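Peptide synthetase, module 7 (Actinoplanes teichomyceticus, PDB 4TX3) probably acts as a condensation-like domain of the teicoplanin peptide synthetase, of the X-domain type thought to recruit cytochrome oxygenases to the carrier-bound peptide. Local coordinates at residues E34-R39 with P228-R233; F115-D120 with T140-A145; G236-R241 with L420-D425; A305-V310 with P359-G364. All coordinates share one frame; numbering follows the deposited sequence.

Interaction 1. Residues E34-R39 with P228-R233. With SO4 (sulfate ion), chain F.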
# COMPACT_ATOMS: atom_id res chain seq x y z
N GLU B 34 2.90 39.76 1.26
CA GLU B 34 1.56 39.35 0.88
C GLU B 34 1.50 39.07 -0.62
O GLU B 34 0.44 38.75 -1.15
CB GLU B 34 0.55 40.41 1.32
CG GLU B 34 -0.70 39.80 1.94
CD GLU B 34 -0.45 39.20 3.33
OE1 GLU B 34 0.70 39.20 3.83
OE2 GLU B 34 -1.44 38.71 3.92
N GLU B 35 2.65 39.16 -1.28
CA GLU B 35 2.82 38.76 -2.67
C GLU B 35 3.69 37.50 -2.78
O GLU B 35 4.28 37.23 -3.82
CB GLU B 35 3.47 39.89 -3.48
CG GLU B 35 2.98 41.28 -3.12
CD GLU B 35 4.13 42.28 -3.01
OE1 GLU B 35 4.67 42.45 -1.89
OE2 GLU B 35 4.49 42.89 -4.04
N THR B 36 3.77 36.76 -1.67
CA THR B 36 4.51 35.49 -1.59
C THR B 36 3.54 34.32 -1.47
O THR B 36 2.71 34.33 -0.58
CB THR B 36 5.44 35.45 -0.36
OG1 THR B 36 6.37 36.55 -0.39
CG2 THR B 36 6.21 34.14 -0.28
N ARG B 37 3.63 33.32 -2.35
CA ARG B 37 2.91 32.06 -2.12
C ARG B 37 3.44 31.48 -0.79
O ARG B 37 4.63 31.54 -0.54
CB ARG B 37 3.11 31.11 -3.30
CG ARG B 37 3.07 31.82 -4.66
CD ARG B 37 3.24 30.84 -5.82
NE ARG B 37 2.18 29.83 -5.84
CZ ARG B 37 2.25 28.65 -6.47
NH1 ARG B 37 3.34 28.30 -7.15
NH2 ARG B 37 1.22 27.81 -6.40
N GLY B 38 2.63 30.85 0.06
CA GLY B 38 1.52 30.01 -0.29
C GLY B 38 2.14 28.62 -0.32
O GLY B 38 2.09 27.95 -1.35
N ARG B 39 2.77 28.20 0.79
CA ARG B 39 3.41 26.87 0.82
C ARG B 39 2.40 25.79 1.15
O ARG B 39 2.26 25.36 2.31
CB ARG B 39 4.56 26.82 1.81
CG ARG B 39 5.85 27.38 1.25
CD ARG B 39 6.82 27.63 2.37
NE ARG B 39 6.13 28.15 3.55
CZ ARG B 39 6.71 28.39 4.73
NH1 ARG B 39 8.02 28.16 4.89
NH2 ARG B 39 6.00 28.86 5.75
N PRO B 228 16.18 38.13 -5.10
CA PRO B 228 15.48 39.19 -4.36
C PRO B 228 15.52 38.94 -2.86
O PRO B 228 15.68 37.80 -2.45
CB PRO B 228 14.05 39.10 -4.88
CG PRO B 228 13.90 37.72 -5.32
CD PRO B 228 15.23 37.33 -5.90
N ALA B 229 15.37 39.99 -2.06
CA ALA B 229 15.34 39.83 -0.61
C ALA B 229 14.17 38.96 -0.16
O ALA B 229 14.32 38.07 0.68
CB ALA B 229 15.28 41.19 0.07
N ILE B 230 13.00 39.22 -0.73
CA ILE B 230 11.80 38.46 -0.41
C ILE B 230 11.33 37.61 -1.59
O ILE B 230 11.05 38.14 -2.66
CB ILE B 230 10.65 39.36 -0.01
CG1 ILE B 230 11.06 40.25 1.16
CG2 ILE B 230 9.43 38.54 0.32
CD1 ILE B 230 10.00 41.25 1.52
N PRO B 231 11.23 36.30 -1.38
CA PRO B 231 10.90 35.39 -2.48
C PRO B 231 9.43 35.44 -2.86
O PRO B 231 8.58 35.66 -2.01
CB PRO B 231 11.26 34.02 -1.92
CG PRO B 231 11.00 34.16 -0.45
CD PRO B 231 11.37 35.58 -0.10
N SER B 232 9.14 35.25 -4.14
CA SER B 232 7.77 35.08 -4.58
C SER B 232 7.36 33.61 -4.44
O SER B 232 6.19 33.30 -4.30
CB SER B 232 7.60 35.52 -6.02
OG SER B 232 8.07 34.52 -6.90
N ARG B 233 8.36 32.73 -4.45
CA ARG B 233 8.18 31.28 -4.49
C ARG B 233 7.38 30.78 -5.69
O ARG B 233 6.85 29.67 -5.65
CB ARG B 233 7.52 30.77 -3.20
CG ARG B 233 8.27 31.05 -1.92
CD ARG B 233 7.57 30.37 -0.74
NE ARG B 233 8.15 30.76 0.55
CZ ARG B 233 7.44 31.16 1.60
NH1 ARG B 233 6.12 31.21 1.56
NH2 ARG B 233 8.07 31.49 2.72
S SO4 F . 3.24 30.73 4.19
O1 SO4 F . 2.93 30.37 5.57
O2 SO4 F . 2.14 31.51 3.63
O3 SO4 F . 4.46 31.55 4.15
O4 SO4 F . 3.45 29.50 3.41
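T36 and S232 bring their CA atoms to 4.4 Å, and around that point two irregular loops, 34-39 and 228-233, run about 52° apart, tied by a hydrogen bond from R37 N to S232 O at 3.2 Å. A second bond comes from a side chain: T36 OG1 donates to P231 O at 2.9 Å, almost straight beyond the carbonyl oxygen. Its methyl, CG2, stands anti to the backbone N and is thereby laid over one face of the R233 guanidinium, 3.5 Å from NH1. On the opposite face lies R39, whose CD sits above the centre of the group and whose own guanidinium stacks on it with centres 4.2 Å apart and planes at 9°.

In the fold, the first loop leads into strand 40-49 of the N-terminal half of the condensation domain, whereas the second leads into strand 235-242 of the C-terminal half, so the contact bridges the two halves. A sulfate, probably from the crystallisation liquor, occupies the junction and, with E396 beside R39 NH1, probably helps offset the charge of the two stacked groups. R39 grips O4 with both its backbone N and its NE, the latter at 3.0 Å, while R233 NH1 reaches O3 at 3.1 Å. NH1 also meets a lone pair of R37 O in the carbonyl plane at 2.6 Å, the oxygen itself lying 20° out of the guanidinium plane. Other arginine nitrogens have further partners: R233 NH2 bonds L29 O, R39 NH2 bonds A26 O and, weakly, sulfate O1, and R37 NH2 bonds E112 and V392 O.

Interaction 2. Residues F115-D120 with T140-A145. With SO4 (sulfate ion), chain F.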
# COMPACT_ATOMS: atom_id res chain seq x y z
N PHE B 115 -2.94 31.37 4.63
CA PHE B 115 -3.40 31.02 5.98
C PHE B 115 -2.80 31.97 7.02
O PHE B 115 -1.64 32.36 6.90
CB PHE B 115 -3.02 29.58 6.35
CG PHE B 115 -3.69 28.52 5.50
CD1 PHE B 115 -3.11 28.10 4.30
CD2 PHE B 115 -4.89 27.94 5.90
CE1 PHE B 115 -3.71 27.13 3.52
CE2 PHE B 115 -5.50 26.95 5.12
CZ PHE B 115 -4.92 26.55 3.93
N ASP B 116 -3.58 32.33 8.03
CA ASP B 116 -2.98 32.86 9.28
C ASP B 116 -3.02 31.75 10.33
O ASP B 116 -4.02 31.56 11.03
CB ASP B 116 -3.71 34.12 9.76
CG ASP B 116 -3.29 34.55 11.17
OD1 ASP B 116 -2.27 34.07 11.72
OD2 ASP B 116 -4.01 35.39 11.75
N LEU B 117 -1.91 31.02 10.42
CA LEU B 117 -1.81 29.84 11.28
C LEU B 117 -2.00 30.12 12.78
O LEU B 117 -2.11 29.18 13.57
CB LEU B 117 -0.45 29.16 11.05
CG LEU B 117 -0.31 28.81 9.56
CD1 LEU B 117 1.13 28.52 9.16
CD2 LEU B 117 -1.21 27.62 9.27
N THR B 118 -2.06 31.38 13.18
CA THR B 118 -2.35 31.69 14.59
C THR B 118 -3.85 31.60 14.89
O THR B 118 -4.22 31.39 16.03
CB THR B 118 -1.82 33.08 15.01
OG1 THR B 118 -2.36 34.09 14.16
CG2 THR B 118 -0.33 33.12 14.87
N ARG B 119 -4.71 31.73 13.88
CA ARG B 119 -6.14 31.66 14.14
C ARG B 119 -6.93 30.78 13.15
O ARG B 119 -8.11 30.54 13.37
CB ARG B 119 -6.75 33.07 14.19
CG ARG B 119 -6.76 33.86 12.87
CD ARG B 119 -7.42 35.24 13.04
NE ARG B 119 -6.80 36.00 14.13
CZ ARG B 119 -5.94 37.00 13.96
NH1 ARG B 119 -5.61 37.39 12.73
NH2 ARG B 119 -5.41 37.63 15.01
N ASP B 120 -6.30 30.31 12.08
CA ASP B 120 -6.99 29.45 11.11
C ASP B 120 -6.58 27.99 11.23
O ASP B 120 -5.43 27.69 11.53
CB ASP B 120 -6.70 29.89 9.67
CG ASP B 120 -7.17 31.30 9.36
OD1 ASP B 120 -8.11 31.80 10.04
OD2 ASP B 120 -6.61 31.90 8.42
N THR B 140 -7.00 22.05 0.11
CA THR B 140 -5.70 22.68 0.27
C THR B 140 -5.21 22.50 1.71
O THR B 140 -5.94 22.83 2.65
CB THR B 140 -5.73 24.18 -0.06
OG1 THR B 140 -6.14 24.38 -1.42
CG2 THR B 140 -4.37 24.80 0.12
N VAL B 141 -4.00 21.98 1.89
CA VAL B 141 -3.43 21.85 3.23
C VAL B 141 -2.12 22.63 3.34
O VAL B 141 -1.26 22.54 2.46
CB VAL B 141 -3.19 20.38 3.60
CG1 VAL B 141 -2.69 20.30 5.01
CG2 VAL B 141 -4.46 19.55 3.42
N HIS B 142 -1.97 23.40 4.41
CA HIS B 142 -0.69 24.06 4.66
C HIS B 142 0.39 23.05 5.07
O HIS B 142 0.14 22.10 5.81
CB HIS B 142 -0.84 25.12 5.75
CG HIS B 142 0.31 26.07 5.80
ND1 HIS B 142 1.51 25.74 6.37
CD2 HIS B 142 0.45 27.32 5.29
CE1 HIS B 142 2.35 26.76 6.24
NE2 HIS B 142 1.73 27.72 5.59
N ARG B 143 1.62 23.28 4.58
CA ARG B 143 2.74 22.38 4.84
C ARG B 143 3.15 22.23 6.30
O ARG B 143 3.92 21.31 6.64
CB ARG B 143 3.96 22.80 4.03
CG ARG B 143 3.82 22.44 2.58
CD ARG B 143 5.15 22.34 1.92
NE ARG B 143 5.45 20.96 1.52
CZ ARG B 143 5.09 20.45 0.35
NH1 ARG B 143 4.42 21.20 -0.53
NH2 ARG B 143 5.41 19.20 0.05
N ILE B 144 2.63 23.10 7.18
CA ILE B 144 2.84 22.91 8.61
C ILE B 144 2.07 21.67 9.11
O ILE B 144 2.34 21.15 10.21
CB ILE B 144 2.41 24.17 9.42
CG1 ILE B 144 3.10 24.20 10.79
CG2 ILE B 144 0.87 24.26 9.55
CD1 ILE B 144 2.77 25.44 11.63
N ALA B 145 1.14 21.18 8.29
CA ALA B 145 0.23 20.13 8.73
C ALA B 145 0.34 18.85 7.92
O ALA B 145 -0.14 17.81 8.35
CB ALA B 145 -1.20 20.64 8.69
S SO4 F . 3.24 30.73 4.19
O1 SO4 F . 2.93 30.37 5.57
O2 SO4 F . 2.14 31.51 3.63
O3 SO4 F . 4.46 31.55 4.15
O4 SO4 F . 3.45 29.50 3.41
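L117 and F115 close on H142 from two directions. L117 CD1 sits over one face of the imidazole, a CH-pi contact with the methyl 3.8 Å from the ring centroid and 17° off the normal. F115 CD1 instead meets the ring at its edge, 3.8 Å from H142 CD2, while H142 CB lies over a face of the phenyl; the two ring planes are perpendicular. The other branch of L117, CD2, touches I144 CG2 tip to tip at 4.0 Å. H142 is held in rotation as well: with CG anti to the backbone N (chi1 -165°), ND1 accepts from I144 N at 3.0 Å close to the ring plane, and NE2 at the far end donates to sulfate O1 at 2.9 Å.

This buried part contrasts with the rest of 115-120, which takes no part in the contact, is partly or fully exposed and is braced by its own polar bonds. D116 OD1 receives T118 N at 3.1 Å in an Asx turn, and D116 OD2 forms a salt bridge with the exposed R119, through NH1, at 2.7 Å.

Strand 134-142 ends at H142, and in sequence H142, R143 and D148 match the HHxxxDG motif of condensation domains. An arginine stands where the second histidine belongs, consistent with the HRxxxDD of an X domain, and the sulfate, bonded to H142, probably lies where the active site of a condensation domain would be.

Interaction 3. Residues G236-R241 with L420-D425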
# COMPACT_ATOMS: atom_id res chain seq x y z
N GLY B 236 8.05 27.33 -12.22
CA GLY B 236 7.73 26.81 -13.53
C GLY B 236 8.21 25.37 -13.61
O GLY B 236 8.93 24.92 -12.72
N THR B 237 7.83 24.65 -14.65
CA THR B 237 8.33 23.30 -14.84
C THR B 237 8.73 23.05 -16.27
O THR B 237 8.31 23.78 -17.16
CB THR B 237 7.29 22.24 -14.43
OG1 THR B 237 6.08 22.43 -15.18
CG2 THR B 237 6.98 22.33 -12.96
N VAL B 238 9.56 22.04 -16.47
CA VAL B 238 9.93 21.53 -17.79
C VAL B 238 9.99 20.01 -17.69
O VAL B 238 10.55 19.46 -16.73
CB VAL B 238 11.30 22.09 -18.29
CG1 VAL B 238 11.24 23.59 -18.43
CG2 VAL B 238 12.44 21.73 -17.33
N ALA B 239 9.40 19.33 -18.66
CA ALA B 239 9.41 17.87 -18.68
C ALA B 239 10.78 17.37 -19.07
O ALA B 239 11.64 18.13 -19.51
CB ALA B 239 8.35 17.33 -19.63
N LEU B 240 10.96 16.07 -18.94
CA LEU B 240 12.27 15.49 -19.07
C LEU B 240 12.10 13.99 -19.22
O LEU B 240 11.35 13.38 -18.46
CB LEU B 240 13.09 15.86 -17.83
CG LEU B 240 14.40 15.24 -17.39
CD1 LEU B 240 14.94 16.12 -16.29
CD2 LEU B 240 14.21 13.85 -16.85
N ARG B 241 12.79 13.40 -20.21
CA ARG B 241 12.77 11.95 -20.35
C ARG B 241 14.17 11.36 -20.59
O ARG B 241 14.96 11.94 -21.31
CB ARG B 241 11.85 11.52 -21.50
CG ARG B 241 11.63 10.00 -21.53
CD ARG B 241 11.11 9.44 -22.86
NE ARG B 241 11.31 7.99 -22.88
CZ ARG B 241 10.47 7.12 -22.34
NH1 ARG B 241 9.35 7.54 -21.75
NH2 ARG B 241 10.74 5.82 -22.38
N LEU B 420 11.56 19.13 -14.09
CA LEU B 420 12.42 20.02 -13.34
C LEU B 420 11.59 21.22 -12.90
O LEU B 420 11.10 21.97 -13.73
CB LEU B 420 13.63 20.48 -14.17
CG LEU B 420 14.47 21.60 -13.55
CD1 LEU B 420 15.04 21.19 -12.18
CD2 LEU B 420 15.57 22.03 -14.47
N HIS B 421 11.41 21.40 -11.59
CA HIS B 421 10.74 22.59 -11.11
C HIS B 421 11.79 23.65 -10.78
O HIS B 421 12.85 23.32 -10.25
CB HIS B 421 9.88 22.27 -9.89
CG HIS B 421 8.83 21.24 -10.15
ND1 HIS B 421 7.49 21.48 -9.93
CD2 HIS B 421 8.91 19.97 -10.59
CE1 HIS B 421 6.79 20.39 -10.24
NE2 HIS B 421 7.64 19.46 -10.64
N TYR B 422 11.52 24.90 -11.11
CA TYR B 422 12.50 25.95 -10.85
C TYR B 422 11.87 27.21 -10.33
O TYR B 422 10.69 27.47 -10.56
CB TYR B 422 13.30 26.28 -12.11
CG TYR B 422 12.43 26.79 -13.23
CD1 TYR B 422 11.76 25.90 -14.08
CD2 TYR B 422 12.24 28.15 -13.43
CE1 TYR B 422 10.95 26.36 -15.10
CE2 TYR B 422 11.42 28.62 -14.45
CZ TYR B 422 10.78 27.71 -15.27
OH TYR B 422 9.98 28.17 -16.29
N ALA B 423 12.68 28.00 -9.64
CA ALA B 423 12.23 29.25 -9.07
C ALA B 423 12.17 30.29 -10.18
O ALA B 423 13.21 30.74 -10.67
CB ALA B 423 13.16 29.69 -7.94
N ALA B 424 10.96 30.67 -10.57
CA ALA B 424 10.80 31.56 -11.73
C ALA B 424 11.43 32.94 -11.49
O ALA B 424 11.76 33.65 -12.43
CB ALA B 424 9.34 31.68 -12.11
N ASP B 425 11.60 33.30 -10.22
CA ASP B 425 12.28 34.53 -9.84
C ASP B 425 13.71 34.59 -10.36
O ASP B 425 14.24 35.66 -10.64
CB ASP B 425 12.31 34.68 -8.31
CG ASP B 425 11.07 35.32 -7.75
OD1 ASP B 425 10.09 35.50 -8.51
OD2 ASP B 425 11.07 35.64 -6.55
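T237 CG2 stands over one face of the H421 imidazole, and G236 over one face of the Y422 phenol, on opposite sides of the sheet. The methyl is 3.4 Å from the H421 centroid and 19° off the normal, a close CH-pi contact between neighbours that point the same way. The Y422 phenol folds back across G236: CG takes the position between backbone N and carbonyl carbon (chi1 61°), and G236 CA comes over the ring face 4.0 Å from its centroid. A CB on G236 would collide with Y422 OH, so glycine suits this site. V238 CG1 meets the same ring obliquely, at CE1, while V238 CG2 packs on L420 CB at 3.6 Å. Beneath the rings, G236 N bonds Y422 O at 3.1 Å and Y422 N returns to G236 O at 3.0 Å. Replacing Y422 by an alanine would probably leave the G236 backbone without its aromatic cover and open a gap beside V238 CG1. V238 and Y422 also face helix 429-448. A cross-strand aromatic laid over glycine is the pattern called aromatic rescue, here in a hydrogen-bonded antiparallel pair joining the outermost strand 235-242 to strand 413-423 in the C-terminal half of the condensation fold.

Interaction 4. Residues A305-V310 with P359-G364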
# COMPACT_ATOMS: atom_id res chain seq x y z
N ALA B 305 7.69 14.35 6.24
CA ALA B 305 8.75 14.15 5.26
C ALA B 305 9.97 14.97 5.68
O ALA B 305 9.82 16.10 6.15
CB ALA B 305 8.28 14.50 3.83
N ARG B 306 11.16 14.41 5.52
CA ARG B 306 12.38 15.00 6.11
C ARG B 306 13.47 15.30 5.09
O ARG B 306 13.94 14.39 4.40
CB ARG B 306 12.94 14.06 7.15
CG ARG B 306 12.65 12.65 6.75
CD ARG B 306 12.68 11.71 7.89
NE ARG B 306 12.52 10.37 7.37
CZ ARG B 306 13.25 9.34 7.76
NH1 ARG B 306 14.20 9.53 8.67
NH2 ARG B 306 13.05 8.14 7.21
N PRO B 307 13.87 16.58 5.00
CA PRO B 307 15.00 16.99 4.16
C PRO B 307 16.27 16.27 4.60
O PRO B 307 16.44 15.95 5.77
CB PRO B 307 15.11 18.50 4.40
CG PRO B 307 13.75 18.90 4.88
CD PRO B 307 13.26 17.72 5.69
N PHE B 308 17.14 16.02 3.63
CA PHE B 308 18.30 15.16 3.80
C PHE B 308 19.38 15.62 2.80
O PHE B 308 19.32 15.29 1.61
CB PHE B 308 17.91 13.69 3.59
CG PHE B 308 19.07 12.74 3.57
CD1 PHE B 308 19.97 12.70 4.64
CD2 PHE B 308 19.27 11.88 2.49
CE1 PHE B 308 21.05 11.82 4.63
CE2 PHE B 308 20.35 10.99 2.47
CZ PHE B 308 21.25 10.97 3.54
N PRO B 309 20.34 16.42 3.28
CA PRO B 309 21.40 17.01 2.47
C PRO B 309 22.62 16.12 2.41
O PRO B 309 23.05 15.64 3.45
CB PRO B 309 21.71 18.31 3.21
CG PRO B 309 21.49 17.93 4.64
CD PRO B 309 20.33 16.97 4.64
N VAL B 310 23.17 15.91 1.23
CA VAL B 310 24.39 15.12 1.10
C VAL B 310 25.45 15.94 0.38
O VAL B 310 25.22 16.48 -0.70
CB VAL B 310 24.14 13.78 0.38
CG1 VAL B 310 25.46 13.08 0.08
CG2 VAL B 310 23.24 12.89 1.25
N PRO B 359 18.36 27.17 3.03
CA PRO B 359 19.63 26.92 3.71
C PRO B 359 20.26 25.55 3.35
O PRO B 359 19.52 24.64 2.97
CB PRO B 359 19.24 26.96 5.18
CG PRO B 359 17.82 26.51 5.18
CD PRO B 359 17.22 27.09 3.96
N VAL B 360 21.59 25.44 3.48
CA VAL B 360 22.35 24.21 3.22
C VAL B 360 22.32 23.77 1.75
O VAL B 360 23.38 23.56 1.17
CB VAL B 360 21.86 23.02 4.07
CG1 VAL B 360 22.79 21.82 3.89
CG2 VAL B 360 21.75 23.41 5.52
N TYR B 361 21.14 23.60 1.16
CA TYR B 361 21.09 23.27 -0.27
C TYR B 361 19.99 24.00 -1.01
O TYR B 361 18.95 24.34 -0.45
CB TYR B 361 20.96 21.75 -0.49
CG TYR B 361 19.66 21.14 -0.04
CD1 TYR B 361 19.48 20.72 1.27
CD2 TYR B 361 18.61 20.94 -0.95
CE1 TYR B 361 18.29 20.14 1.68
CE2 TYR B 361 17.41 20.37 -0.55
CZ TYR B 361 17.26 19.97 0.76
OH TYR B 361 16.07 19.39 1.16
N GLN B 362 20.23 24.22 -2.30
CA GLN B 362 19.33 24.98 -3.15
C GLN B 362 18.91 24.12 -4.36
O GLN B 362 18.03 24.52 -5.15
CB GLN B 362 20.00 26.28 -3.60
CG GLN B 362 20.36 27.24 -2.46
CD GLN B 362 21.61 26.81 -1.71
OE1 GLN B 362 22.61 26.45 -2.31
NE2 GLN B 362 21.54 26.85 -0.38
N VAL B 363 19.54 22.96 -4.50
CA VAL B 363 19.19 22.00 -5.55
C VAL B 363 18.69 20.70 -4.93
O VAL B 363 19.38 20.11 -4.09
CB VAL B 363 20.40 21.69 -6.45
CG1 VAL B 363 19.98 20.75 -7.61
CG2 VAL B 363 21.00 22.98 -6.98
N GLY B 364 17.50 20.26 -5.33
CA GLY B 364 16.92 19.05 -4.79
C GLY B 364 16.74 17.96 -5.84
O GLY B 364 16.53 18.26 -7.03
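V360 and Y361, the two residues that meet P309, are set in place by a short backbone bond, Y361 N to P359 O at 2.6 Å. With V360 at phi 65° and psi -55°, this closes a classic gamma turn, which throws the V360 and Y361 side chains toward strand 306-310. P309 CB lodges between them, 3.7 Å from V360 CG1 and 3.8 Å from Y361 CD1. The phenol is approached obliquely by this CB. Further out, P307 CB lies near the plane of the ring, beyond its hydroxyl edge and 3.5 Å from Y361 OH. P307 and P309 are alternate residues of the extended chain, so both present their rings to 359-364, whereas F308 points the other way. With an alanine in place of Y361, P307 CB would probably lose its contact with the hydroxyl, and a gap would be likely to open beside P309 CB. H358 places its ring edge-to-face with the tyrosine, and V283 of strand 281-288 touches both Y361 and P309. R306 and V310 make backbone bonds to L288 and I284, pairing the strand with 281-288. Across the contact itself everything is van der Waals: F308 N stands 4.3 Å from Y361 OH, too far to bond. Proline CB atoms and a valine methyl meet a phenol here, which implies that the contact rests on shape and apolar surface and not on directed bonds.

How the interactions relate
Interactions 1 and 2 meet directly, R39 O standing 3.1 Å from R143 N in a probable hydrogen bond, and they share one sulfate: R39 and R233 hold it from interaction 1, H142 from interaction 2, with R31 N as a further donor. This anion probably marks the counterpart of the condensation active site, between the two halves of the domain. Interaction 3 joins the same junction through S232 OG and D425 OD1, 2.8 Å apart, a probable hydrogen bond. Interaction 4 is nested in the chain loop closed by interaction 3 and reaches the same sheet, yet their nearest atoms remain about 6 Å apart; from interaction 2 its nearest atoms are about 7 Å away.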